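Local structure of DSBA-like thioredoxin domain-containing protein (5HFI) at residues A[8-13]-A[37-42]; A[27-32]-A[205-210]. The protein is a cytosolic disulfide reductase of the thioredoxin superfamily that binds glutathione and probably exchanges electrons through a thioredoxin-type CxxC pair of cysteines. All coordinates share one frame; numbering follows the deposited sequence.

Contact 1 of 2, residues A[8-13]-A[37-42]; sequences TLHYLY and DVRLHG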
# COMPACT_ATOMS: atom_id res chain seq x y z
N THR A 8 -2.14 -3.00 -18.45
CA THR A 8 -1.98 -2.23 -17.22
C THR A 8 -2.54 -3.00 -16.04
O THR A 8 -3.67 -3.50 -16.10
CB THR A 8 -2.68 -0.87 -17.33
OG1 THR A 8 -2.06 -0.09 -18.37
CG2 THR A 8 -2.58 -0.12 -16.02
N LEU A 9 -1.75 -3.11 -14.98
CA LEU A 9 -2.18 -3.74 -13.74
C LEU A 9 -2.56 -2.66 -12.74
O LEU A 9 -1.71 -1.87 -12.31
CB LEU A 9 -1.07 -4.63 -13.16
CG LEU A 9 -1.43 -5.31 -11.84
CD1 LEU A 9 -2.51 -6.36 -12.04
CD2 LEU A 9 -0.19 -5.92 -11.19
N HIS A 10 -3.84 -2.62 -12.38
CA HIS A 10 -4.33 -1.67 -11.39
C HIS A 10 -4.31 -2.33 -10.02
O HIS A 10 -4.78 -3.46 -9.86
CB HIS A 10 -5.74 -1.20 -11.74
CG HIS A 10 -5.83 -0.50 -13.06
ND1 HIS A 10 -5.72 0.87 -13.18
CD2 HIS A 10 -6.03 -0.97 -14.32
CE1 HIS A 10 -5.83 1.21 -14.45
NE2 HIS A 10 -6.03 0.12 -15.16
N TYR A 11 -3.76 -1.62 -9.03
CA TYR A 11 -3.63 -2.13 -7.67
C TYR A 11 -4.39 -1.20 -6.73
O TYR A 11 -3.97 -0.05 -6.51
CB TYR A 11 -2.16 -2.25 -7.26
CG TYR A 11 -1.94 -2.73 -5.84
CD1 TYR A 11 -0.89 -2.24 -5.07
CD2 TYR A 11 -2.78 -3.68 -5.27
CE1 TYR A 11 -0.68 -2.68 -3.78
CE2 TYR A 11 -2.57 -4.13 -3.97
CZ TYR A 11 -1.52 -3.62 -3.23
OH TYR A 11 -1.31 -4.05 -1.94
N LEU A 12 -5.51 -1.68 -6.20
CA LEU A 12 -6.26 -0.98 -5.17
C LEU A 12 -5.75 -1.42 -3.80
O LEU A 12 -5.84 -2.60 -3.46
CB LEU A 12 -7.76 -1.26 -5.31
CG LEU A 12 -8.50 -0.51 -6.41
CD1 LEU A 12 -9.72 -1.29 -6.86
CD2 LEU A 12 -8.91 0.87 -5.91
N TYR A 13 -5.24 -0.47 -3.03
CA TYR A 13 -4.53 -0.77 -1.80
C TYR A 13 -4.95 0.20 -0.70
O TYR A 13 -5.62 1.21 -0.95
CB TYR A 13 -3.01 -0.67 -1.99
CG TYR A 13 -2.55 0.77 -2.12
CD1 TYR A 13 -2.07 1.46 -1.01
CD2 TYR A 13 -2.64 1.44 -3.33
CE1 TYR A 13 -1.67 2.77 -1.11
CE2 TYR A 13 -2.23 2.76 -3.44
CZ TYR A 13 -1.75 3.42 -2.33
OH TYR A 13 -1.36 4.73 -2.43
N ASP A 37 2.51 -2.09 -17.24
CA ASP A 37 2.34 -0.86 -16.48
C ASP A 37 1.55 -1.15 -15.21
O ASP A 37 0.57 -1.90 -15.24
CB ASP A 37 1.62 0.19 -17.33
CG ASP A 37 1.35 1.47 -16.57
OD1 ASP A 37 2.19 1.85 -15.73
OD2 ASP A 37 0.30 2.09 -16.81
N VAL A 38 1.98 -0.57 -14.10
CA VAL A 38 1.35 -0.78 -12.80
C VAL A 38 0.89 0.57 -12.26
O VAL A 38 1.71 1.48 -12.10
CB VAL A 38 2.30 -1.47 -11.80
CG1 VAL A 38 1.65 -1.56 -10.43
CG2 VAL A 38 2.67 -2.86 -12.30
N ARG A 39 -0.41 0.69 -11.97
CA ARG A 39 -1.00 1.90 -11.42
C ARG A 39 -1.48 1.64 -10.00
O ARG A 39 -2.15 0.63 -9.75
CB ARG A 39 -2.19 2.37 -12.27
CG ARG A 39 -1.94 2.40 -13.75
CD ARG A 39 -1.35 3.71 -14.22
NE ARG A 39 -1.35 3.78 -15.68
CZ ARG A 39 -2.26 4.42 -16.39
NH1 ARG A 39 -3.26 5.05 -15.79
NH2 ARG A 39 -2.19 4.43 -17.72
N LEU A 40 -1.17 2.55 -9.09
CA LEU A 40 -1.59 2.44 -7.70
C LEU A 40 -2.85 3.27 -7.46
O LEU A 40 -2.96 4.41 -7.92
CB LEU A 40 -0.48 2.90 -6.75
CG LEU A 40 0.54 1.86 -6.26
CD1 LEU A 40 1.07 0.98 -7.37
CD2 LEU A 40 1.69 2.54 -5.53
N HIS A 41 -3.80 2.69 -6.73
CA HIS A 41 -5.05 3.36 -6.37
C HIS A 41 -5.28 3.20 -4.88
O HIS A 41 -5.70 2.13 -4.42
CB HIS A 41 -6.23 2.79 -7.15
CG HIS A 41 -6.02 2.74 -8.63
ND1 HIS A 41 -6.41 3.76 -9.47
CD2 HIS A 41 -5.48 1.78 -9.42
CE1 HIS A 41 -6.11 3.43 -10.72
NE2 HIS A 41 -5.54 2.24 -10.71
N GLY A 42 -5.04 4.27 -4.12
CA GLY A 42 -5.31 4.24 -2.69
C GLY A 42 -6.79 4.44 -2.42
O GLY A 42 -7.40 5.40 -2.91
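His10 and His41 meet on one face of a pair of parallel strands, 8-13 and 37-42, in the thioredoxin fold. The backbone ladder has five hydrogen bonds. Leu9 N gives to Asp37 O, and Leu9 O takes from Arg39 N. Tyr11 N and Tyr11 O pair in the same way with Arg39 O and His41 N, and Tyr13 N closes the ladder on His41 O at 3.0 Å.

One side-chain bond adds to it. His10 ND1 lies 2.8 Å from His41 NE2, and either nitrogen could be the donor. The rings meet rim to rim with planes 33° apart. Both first torsions set the ring beside its own backbone N (chi1 -61° in His10), which brings His10 ND1 and His41 NE2 together. His10 NE2 is hydrogen-bonded to Glu186 OE1, so both ring nitrogens of His10 are engaged. Within strand 37-42, Arg39 NE forms a salt bridge with Asp37 OD2 at 2.6 Å, on the syn side of the carboxylate. Thr8 CG2 packs 3.5 Å from Arg39 CG, and Leu12 CD2 lies against His41 CB.

The other face, with Leu9, Tyr11, Tyr13, Val38 and Leu40, is mainly apolar. The Tyr13 ring turns back over strand 37-42, with chi1 73°. Gly42 CA makes a CH-pi contact over its face, 3.8 Å from the centroid. CE2 of Tyr13 also touches Leu40 CB at 3.7 Å.

Strand 182-186 runs antiparallel on the far side of 8-13. Helix 24-30 packs on Leu9, Tyr11, Val38 and Leu40, and helix 96-109 on Tyr13 and Leu40. Helix 159-174 lies against Leu12 and His41.

Contact 2 of 2, residues A[27-32]-A[205-210]; sequences LAAACE and DWRAFL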
# COMPACT_ATOMS: atom_id res chain seq x y z
N LEU A 27 3.17 -6.94 -5.49
CA LEU A 27 3.39 -5.66 -6.15
C LEU A 27 4.84 -5.52 -6.61
O LEU A 27 5.10 -5.03 -7.72
CB LEU A 27 3.01 -4.51 -5.22
CG LEU A 27 3.24 -3.10 -5.77
CD1 LEU A 27 2.45 -2.90 -7.06
CD2 LEU A 27 2.86 -2.06 -4.74
N ALA A 28 5.79 -5.96 -5.78
CA ALA A 28 7.20 -5.88 -6.17
C ALA A 28 7.48 -6.75 -7.38
O ALA A 28 8.19 -6.33 -8.31
CB ALA A 28 8.09 -6.28 -5.00
N ALA A 29 6.93 -7.97 -7.41
CA ALA A 29 7.13 -8.85 -8.55
C ALA A 29 6.47 -8.29 -9.80
O ALA A 29 7.01 -8.43 -10.91
CB ALA A 29 6.59 -10.24 -8.24
N ALA A 30 5.30 -7.65 -9.65
CA ALA A 30 4.62 -7.08 -10.81
C ALA A 30 5.43 -5.95 -11.43
O ALA A 30 5.45 -5.80 -12.66
CB ALA A 30 3.23 -6.58 -10.41
N CYS A 31 6.10 -5.16 -10.60
CA CYS A 31 6.90 -4.05 -11.10
C CYS A 31 8.15 -4.50 -11.84
O CYS A 31 8.86 -3.65 -12.39
CB CYS A 31 7.28 -3.12 -9.95
SG CYS A 31 5.88 -2.24 -9.25
N GLU A 32 8.44 -5.80 -11.88
CA GLU A 32 9.59 -6.33 -12.60
C GLU A 32 9.23 -6.91 -13.96
O GLU A 32 10.12 -7.35 -14.69
CB GLU A 32 10.29 -7.40 -11.76
CG GLU A 32 10.77 -6.91 -10.40
CD GLU A 32 11.02 -8.05 -9.43
OE1 GLU A 32 10.87 -9.22 -9.84
OE2 GLU A 32 11.36 -7.77 -8.26
N ASP A 205 4.97 -17.43 -8.77
CA ASP A 205 3.76 -17.78 -9.51
C ASP A 205 3.09 -16.54 -10.09
O ASP A 205 2.68 -16.52 -11.25
CB ASP A 205 2.77 -18.51 -8.59
CG ASP A 205 3.04 -20.00 -8.48
OD1 ASP A 205 4.14 -20.45 -8.86
OD2 ASP A 205 2.14 -20.72 -8.01
N TRP A 206 2.99 -15.49 -9.28
CA TRP A 206 2.33 -14.25 -9.69
C TRP A 206 3.06 -13.60 -10.87
O TRP A 206 2.42 -13.18 -11.84
CB TRP A 206 2.25 -13.31 -8.49
CG TRP A 206 1.71 -11.93 -8.74
CD1 TRP A 206 2.43 -10.77 -8.79
CD2 TRP A 206 0.34 -11.57 -8.94
NE1 TRP A 206 1.59 -9.71 -9.02
CE2 TRP A 206 0.30 -10.17 -9.12
CE3 TRP A 206 -0.86 -12.29 -9.00
CZ2 TRP A 206 -0.89 -9.48 -9.34
CZ3 TRP A 206 -2.04 -11.60 -9.23
CH2 TRP A 206 -2.04 -10.21 -9.40
N ARG A 207 4.39 -13.51 -10.80
CA ARG A 207 5.15 -12.94 -11.90
C ARG A 207 4.95 -13.75 -13.18
O ARG A 207 4.71 -13.18 -14.25
CB ARG A 207 6.63 -12.87 -11.53
CG ARG A 207 7.46 -12.04 -12.49
CD ARG A 207 8.95 -12.20 -12.22
NE ARG A 207 9.35 -11.67 -10.92
CZ ARG A 207 9.62 -12.42 -9.86
NH1 ARG A 207 9.52 -13.74 -9.94
NH2 ARG A 207 9.98 -11.85 -8.72
N ALA A 208 5.01 -15.08 -13.08
CA ALA A 208 4.81 -15.93 -14.25
C ALA A 208 3.40 -15.79 -14.80
O ALA A 208 3.20 -15.80 -16.02
CB ALA A 208 5.11 -17.38 -13.91
N PHE A 209 2.41 -15.66 -13.92
CA PHE A 209 1.04 -15.46 -14.38
C PHE A 209 0.92 -14.18 -15.20
O PHE A 209 0.29 -14.17 -16.26
CB PHE A 209 0.09 -15.44 -13.18
CG PHE A 209 -1.33 -15.07 -13.54
CD1 PHE A 209 -2.20 -16.04 -14.02
CD2 PHE A 209 -1.78 -13.77 -13.39
CE1 PHE A 209 -3.50 -15.71 -14.35
CE2 PHE A 209 -3.08 -13.44 -13.72
CZ PHE A 209 -3.94 -14.41 -14.20
N LEU A 210 1.53 -13.08 -14.72
CA LEU A 210 1.48 -11.83 -15.47
C LEU A 210 2.26 -11.93 -16.78
O LEU A 210 1.82 -11.39 -17.80
CB LEU A 210 2.02 -10.69 -14.60
CG LEU A 210 1.21 -10.38 -13.34
CD1 LEU A 210 1.95 -9.37 -12.46
CD2 LEU A 210 -0.18 -9.87 -13.68
O HOH W 1 10.42 -9.52 -6.58
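Arg207 reaches from helix 203-215 to Glu32, just past the end of helix 24-30. In this thioredoxin-superfamily domain the contact joins the helix that follows the CxxC region to the last helix of the modelled chain.

The Arg207 side chain leaves its helix alongside the partner segment and then bends to it. CB leads to CG, which is anti to the backbone N (chi1 -168°) and passes 4.0 Å from Ala29 O. The chain stays extended through CD and turns at chi3, -66°. This turn swings the guanidinium over Ala29, whose CB lies against one face of the group. NE gives a hydrogen bond to Glu32 OE1 at 3.1 Å. Beyond CZ, NH2 gives a second to the same oxygen, and together they make a salt bridge. The grip is side-on, with two nitrogens on one carboxylate oxygen. Both reach OE1 from the same face of its plane. The carboxylate and guanidinium planes are nearly parallel (2°), with Glu32 OE1 at the guanidinium edge, though both bonds are tilted out of plane and bent. The remaining nitrogen, NH1, forms a salt bridge with Asp204. The guanidinium is thus held between two acidic residues, which probably stabilise its positive charge.

Beneath this polar edge, small residues of helix 24-30 pack against large ones of helix 203-215. Ala29 CB and Ala30 CB sit at the edge of the Trp206 indole, Ala30 CB 3.8 Å from NE1. Ala30 CB also touches Leu210 CD1 at 3.7 Å, while Leu210 CD1 lies over one indole face. Phe183 and Tyr199 add further ring contacts to Trp206.

A water closes the polar end. It donates to Glu32 OE2 at 2.6 Å and accepts a weak bond from Arg207 NH2.

How the contacts relate
Helix 24-30 packs on the sheet of contact 1 and supplies one side of contact 2, against helix 203-215. Helices 18-22 and 24-30 lie between the two parallel strands in the chain, as in a beta-alpha-beta crossover. The contacts meet where Leu9 CD2 touches Ala30 CB at 3.6 Å. Contact 1 is partly buried: strand 37-42 is outermost in the sheet and Arg39 is exposed. Contact 2 is mostly buried, apart from Glu32 and the partly exposed Arg207, yet lies farther from the chain centre, about 16 Å against 10 Å between centres. Contact 1 rests on backbone bonds, one face largely polar, the other mainly apolar. Contact 2 relies on side chains alone.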